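Local coordinates for acyl-CoA dehydrogenase domain protein Tcur3483 (Thermomonospora curvata, PDB 6WY9) that probably acts as a flavoprotein oxidoreductase of the acyl-CoA dehydrogenase family, using bound FAD to oxidise CH-CH bonds of its donor, at residues 180-192 with 203-217. Sequence-based numbering, arbitrary orientation.
Sequences GANTADYIWLACR and ISIIIVPTDAEGFSW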
loop_
_atom_site.group_PDB
_atom_site.type_symbol
_atom_site.label_atom_id
_atom_site.label_comp_id
_atom_site.label_asym_id
_atom_site.label_seq_id
_atom_site.Cartn_x
_atom_site.Cartn_y
_atom_site.Cartn_z
ATOM N N GLY A 180 7.716 4.340 33.154
ATOM C CA GLY A 180 7.282 4.821 34.441
ATOM C C GLY A 180 8.045 4.254 35.631
ATOM O O GLY A 180 7.693 4.577 36.769
ATOM N N ALA A 181 9.056 3.408 35.428
ATOM C CA ALA A 181 9.684 2.803 36.601
ATOM C C ALA A 181 10.275 3.864 37.521
ATOM O O ALA A 181 10.361 3.646 38.729
ATOM C CB ALA A 181 10.760 1.787 36.207
ATOM N N ASN A 182 10.688 5.011 36.967
ATOM C CA ASN A 182 11.257 6.106 37.757
ATOM C C ASN A 182 10.216 6.828 38.608
ATOM O O ASN A 182 10.589 7.525 39.562
ATOM C CB ASN A 182 11.950 7.119 36.831
ATOM C CG ASN A 182 11.023 7.638 35.701
ATOM O OD1 ASN A 182 10.275 6.879 35.089
ATOM N ND2 ASN A 182 11.083 8.936 35.436
ATOM N N THR A 183 8.923 6.692 38.283
ATOM C CA THR A 183 7.858 7.375 39.017
ATOM C C THR A 183 6.888 6.423 39.688
ATOM O O THR A 183 6.005 6.888 40.405
ATOM C CB THR A 183 7.048 8.316 38.090
ATOM O OG1 THR A 183 6.375 7.564 37.068
ATOM C CG2 THR A 183 7.954 9.331 37.425
ATOM N N ALA A 184 7.014 5.121 39.467
ATOM C CA ALA A 184 6.115 4.127 40.032
ATOM C C ALA A 184 6.528 3.754 41.461
ATOM O O ALA A 184 7.674 3.949 41.878
ATOM C CB ALA A 184 6.086 2.868 39.160
ATOM N N ASP A 185 5.561 3.208 42.203
ATOM C CA ASP A 185 5.793 2.625 43.518
ATOM C C ASP A 185 6.016 1.121 43.479
ATOM O O ASP A 185 6.581 0.574 44.436
ATOM C CB ASP A 185 4.605 2.896 44.440
ATOM C CG ASP A 185 4.221 4.349 44.474
ATOM O OD1 ASP A 185 5.034 5.178 44.929
ATOM O OD2 ASP A 185 3.108 4.662 44.022
ATOM N N TYR A 186 5.551 0.439 42.427
ATOM C CA TYR A 186 5.686 -1.011 42.320
ATOM C C TYR A 186 5.882 -1.422 40.868
ATOM O O TYR A 186 5.323 -0.807 39.954
ATOM C CB TYR A 186 4.461 -1.741 42.851
ATOM C CG TYR A 186 4.185 -1.483 44.311
ATOM C CD1 TYR A 186 4.907 -2.148 45.304
ATOM C CD2 TYR A 186 3.198 -0.593 44.690
ATOM C CE1 TYR A 186 4.647 -1.912 46.638
ATOM C CE2 TYR A 186 2.927 -0.356 46.016
ATOM C CZ TYR A 186 3.650 -1.018 46.983
ATOM O OH TYR A 186 3.368 -0.770 48.298
ATOM N N ILE A 187 6.667 -2.487 40.674
ATOM C CA ILE A 187 6.842 -3.128 39.380
ATOM C C ILE A 187 5.976 -4.380 39.338
ATOM O O ILE A 187 5.999 -5.205 40.267
ATOM C CB ILE A 187 8.320 -3.480 39.109
ATOM C CG1 ILE A 187 9.233 -2.306 39.478
ATOM C CG2 ILE A 187 8.520 -3.842 37.645
ATOM C CD1 ILE A 187 9.077 -1.044 38.581
ATOM N N TRP A 188 5.208 -4.518 38.261
ATOM C CA TRP A 188 4.498 -5.757 37.955
ATOM C C TRP A 188 5.485 -6.614 37.172
ATOM O O TRP A 188 5.663 -6.422 35.973
ATOM C CB TRP A 188 3.249 -5.421 37.165
ATOM C CG TRP A 188 2.456 -6.493 36.565
ATOM C CD1 TRP A 188 2.611 -7.024 35.322
ATOM C CD2 TRP A 188 1.269 -7.086 37.120
ATOM N NE1 TRP A 188 1.599 -7.933 35.069
ATOM C CE2 TRP A 188 0.772 -7.997 36.163
ATOM C CE3 TRP A 188 0.594 -6.945 38.338
ATOM C CZ2 TRP A 188 -0.362 -8.776 36.390
ATOM C CZ3 TRP A 188 -0.536 -7.712 38.560
ATOM C CH2 TRP A 188 -1.002 -8.618 37.592
ATOM N N LEU A 189 6.164 -7.542 37.860
ATOM C CA LEU A 189 7.397 -8.131 37.339
ATOM C C LEU A 189 7.195 -9.590 36.936
ATOM O O LEU A 189 6.834 -10.432 37.773
ATOM C CB LEU A 189 8.531 -8.018 38.355
ATOM C CG LEU A 189 9.906 -8.439 37.835
ATOM C CD1 LEU A 189 10.434 -7.417 36.817
ATOM C CD2 LEU A 189 10.863 -8.602 39.012
ATOM N N ALA A 190 7.479 -9.887 35.655
ATOM C CA ALA A 190 7.438 -11.244 35.125
ATOM C C ALA A 190 8.791 -11.909 35.352
ATOM O O ALA A 190 9.805 -11.415 34.857
ATOM C CB ALA A 190 7.082 -11.226 33.641
ATOM N N CYS A 191 8.805 -13.016 36.118
ATOM C CA CYS A 191 10.024 -13.713 36.522
ATOM C C CYS A 191 9.931 -15.198 36.193
ATOM O O CYS A 191 8.850 -15.796 36.224
ATOM C CB CYS A 191 10.299 -13.618 38.050
ATOM S SG CYS A 191 10.306 -11.991 38.821
ATOM N N ARG A 192 11.095 -15.795 35.942
ATOM C CA ARG A 192 11.250 -17.252 35.830
ATOM C C ARG A 192 11.327 -17.878 37.222
ATOM O O ARG A 192 12.310 -17.692 37.949
ATOM C CB ARG A 192 12.500 -17.591 35.025
ATOM C CG ARG A 192 12.836 -19.105 34.940
ATOM C CD ARG A 192 12.039 -19.788 33.839
ATOM N NE ARG A 192 11.937 -18.912 32.677
ATOM C CZ ARG A 192 11.006 -18.988 31.726
ATOM N NH1 ARG A 192 10.994 -18.091 30.751
ATOM N NH2 ARG A 192 10.069 -19.935 31.752
ATOM N N ILE A 203 6.840 -19.227 34.619
ATOM C CA ILE A 203 6.828 -17.784 34.846
ATOM C C ILE A 203 5.845 -17.452 35.956
ATOM O O ILE A 203 4.766 -18.049 36.039
ATOM C CB ILE A 203 6.455 -17.057 33.546
ATOM C CG1 ILE A 203 7.540 -17.296 32.503
ATOM C CG2 ILE A 203 6.254 -15.537 33.776
ATOM C CD1 ILE A 203 7.087 -16.935 31.103
ATOM N N SER A 204 6.213 -16.496 36.800
ATOM C CA SER A 204 5.266 -15.908 37.738
ATOM C C SER A 204 5.323 -14.385 37.655
ATOM O O SER A 204 6.334 -13.798 37.253
ATOM C CB SER A 204 5.545 -16.379 39.170
ATOM O OG SER A 204 5.632 -17.794 39.224
ATOM N N ILE A 205 4.204 -13.759 37.996
ATOM C CA ILE A 205 4.127 -12.318 38.208
ATOM C C ILE A 205 4.392 -12.034 39.685
ATOM O O ILE A 205 3.752 -12.630 40.564
ATOM C CB ILE A 205 2.748 -11.794 37.764
ATOM C CG1 ILE A 205 2.612 -11.914 36.239
ATOM C CG2 ILE A 205 2.477 -10.365 38.277
ATOM C CD1 ILE A 205 3.566 -11.025 35.432
ATOM N N ILE A 206 5.353 -11.152 39.969
ATOM C CA ILE A 206 5.661 -10.748 41.343
ATOM C C ILE A 206 5.669 -9.222 41.456
ATOM O O ILE A 206 6.250 -8.529 40.607
ATOM C CB ILE A 206 7.013 -11.312 41.828
ATOM C CG1 ILE A 206 7.121 -12.801 41.502
ATOM C CG2 ILE A 206 7.153 -11.071 43.329
ATOM C CD1 ILE A 206 8.394 -13.516 42.086
ATOM N N ILE A 207 5.051 -8.695 42.518
ATOM C CA ILE A 207 5.035 -7.248 42.738
ATOM C C ILE A 207 6.264 -6.865 43.553
ATOM O O ILE A 207 6.469 -7.364 44.667
ATOM C CB ILE A 207 3.741 -6.778 43.425
ATOM C CG1 ILE A 207 2.510 -7.202 42.610
ATOM C CG2 ILE A 207 3.753 -5.225 43.646
ATOM C CD1 ILE A 207 1.181 -6.800 43.268
ATOM N N VAL A 208 7.077 -5.977 43.001
ATOM C CA VAL A 208 8.324 -5.550 43.616
ATOM C C VAL A 208 8.210 -4.071 43.956
ATOM O O VAL A 208 7.987 -3.248 43.061
ATOM C CB VAL A 208 9.527 -5.794 42.695
ATOM C CG1 VAL A 208 10.809 -5.325 43.393
ATOM C CG2 VAL A 208 9.594 -7.265 42.285
ATOM N N PRO A 209 8.385 -3.674 45.217
ATOM C CA PRO A 209 8.391 -2.242 45.543
ATOM C C PRO A 209 9.623 -1.558 44.960
ATOM O O PRO A 209 10.722 -2.123 44.946
ATOM C CB PRO A 209 8.405 -2.233 47.076
ATOM C CG PRO A 209 9.112 -3.494 47.425
ATOM C CD PRO A 209 8.699 -4.512 46.388
ATOM N N THR A 210 9.429 -0.333 44.456
ATOM C CA THR A 210 10.526 0.380 43.818
ATOM C C THR A 210 11.497 0.962 44.827
ATOM O O THR A 210 12.545 1.473 44.422
ATOM C CB THR A 210 10.002 1.494 42.879
ATOM O OG1 THR A 210 9.075 2.369 43.559
ATOM C CG2 THR A 210 9.330 0.874 41.677
ATOM N N ASP A 211 11.188 0.894 46.114
ATOM C CA ASP A 211 12.158 1.240 47.146
ATOM C C ASP A 211 12.904 0.021 47.673
ATOM O O ASP A 211 13.752 0.163 48.559
ATOM C CB ASP A 211 11.466 1.956 48.308
ATOM C CG ASP A 211 10.382 1.112 48.936
ATOM O OD1 ASP A 211 10.214 -0.058 48.524
ATOM O OD2 ASP A 211 9.691 1.617 49.836
ATOM N N ALA A 212 12.596 -1.171 47.170
ATOM C CA ALA A 212 13.298 -2.369 47.608
ATOM C C ALA A 212 14.797 -2.187 47.448
ATOM O O ALA A 212 15.270 -1.529 46.517
ATOM C CB ALA A 212 12.839 -3.590 46.806
ATOM N N GLU A 213 15.537 -2.748 48.391
ATOM C CA GLU A 213 16.986 -2.801 48.301
ATOM C C GLU A 213 17.399 -3.752 47.186
ATOM O O GLU A 213 16.881 -4.866 47.078
ATOM C CB GLU A 213 17.571 -3.257 49.645
ATOM C CG GLU A 213 19.071 -3.486 49.630
ATOM C CD GLU A 213 19.640 -3.797 51.011
ATOM O OE1 GLU A 213 20.643 -3.161 51.401
ATOM O OE2 GLU A 213 19.079 -4.668 51.711
ATOM N N GLY A 214 18.359 -3.331 46.379
ATOM C CA GLY A 214 18.707 -4.048 45.171
ATOM C C GLY A 214 17.942 -3.621 43.920
ATOM O O GLY A 214 18.275 -4.088 42.817
ATOM N N PHE A 215 16.929 -2.764 44.037
ATOM C CA PHE A 215 16.262 -2.260 42.840
ATOM C C PHE A 215 16.898 -0.950 42.398
ATOM O O PHE A 215 17.219 -0.098 43.222
ATOM C CB PHE A 215 14.764 -2.052 43.070
ATOM C CG PHE A 215 14.072 -1.348 41.922
ATOM C CD1 PHE A 215 13.677 -2.053 40.782
ATOM C CD2 PHE A 215 13.834 0.017 41.968
ATOM C CE1 PHE A 215 13.044 -1.404 39.718
ATOM C CE2 PHE A 215 13.207 0.664 40.894
ATOM C CZ PHE A 215 12.808 -0.045 39.784
ATOM N N SER A 216 17.073 -0.788 41.089
ATOM C CA SER A 216 17.635 0.438 40.539
ATOM C C SER A 216 17.144 0.584 39.103
ATOM O O SER A 216 16.676 -0.381 38.494
ATOM C CB SER A 216 19.171 0.421 40.620
ATOM O OG SER A 216 19.735 -0.361 39.574
ATOM N N TRP A 217 17.224 1.807 38.563
ATOM C CA TRP A 217 16.791 2.078 37.192
ATOM C C TRP A 217 17.704 3.125 36.572
ATOM O O TRP A 217 18.346 3.902 37.287
ATOM C CB TRP A 217 15.335 2.576 37.140
ATOM C CG TRP A 217 15.167 3.902 37.864
ATOM C CD1 TRP A 217 14.875 4.091 39.192
ATOM C CD2 TRP A 217 15.312 5.219 37.294
ATOM N NE1 TRP A 217 14.821 5.442 39.474
ATOM C CE2 TRP A 217 15.081 6.151 38.325
ATOM C CE3 TRP A 217 15.627 5.695 36.008
ATOM C CZ2 TRP A 217 15.158 7.519 38.120
ATOM C CZ3 TRP A 217 15.688 7.054 35.805
ATOM C CH2 TRP A 217 15.448 7.952 36.849
#
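Ile187, Leu189 and Cys191 pair with Val208, Ile206 and Ser204 through reciprocal backbone hydrogen bonds, joining strands 186-192 and 203-209 as antiparallel neighbours whose axes approach to 4.5 Å at 157°. Beyond the non-hydrogen-bonded pair Tyr186-Pro209, Thr210 N bonds to Asp185 O at 3.0 Å from well above the carbonyl plane. Thr210 also gives its hydroxyl to Ala184 O (OG1 to O, 2.7 Å); with OG1 between the backbone N and carbonyl carbon (chi1 53°), its methyl CG2 is left to meet Ile187 CD1 at 3.7 Å. Threonine suits the place because its hydroxyl bonds to a backbone carbonyl while its methyl packs on an isoleucine.

On the face bearing Trp188, the isoleucines of 203-209 meet the flat groups of 186-192. Ile205 CG2 lies 3.6 Å from the centroid of the Trp188 six-membered ring, a CH-pi contact over its centre, while Ile205 CD1 reaches NE1, which bonds to Tyr146 OH. Ile207 CG2 meets Tyr186 CB at 3.6 Å, and Ile203 CG1 lies over one face of the Arg192 guanidinium, whose bent chain lets it bond to backbone carbonyls of Ala156, Leu158 and Lys199. On the other face, Leu189 CD2 packs on Val208 CG2, and Phe215 CE1 meets Ile187 CG1 at 3.9 Å after two successive turns; Gly214 suits the second with its positive phi. Farther on, Asn182 CB sits 3.5 Å from the centroid of the Trp217 six-membered ring, over its face.

This is a beta hairpin in the middle domain of the acyl-CoA dehydrogenase fold, where Trp188 packs on Ile144 and is hydrogen-bonded to Tyr146, both FAD-binding residues.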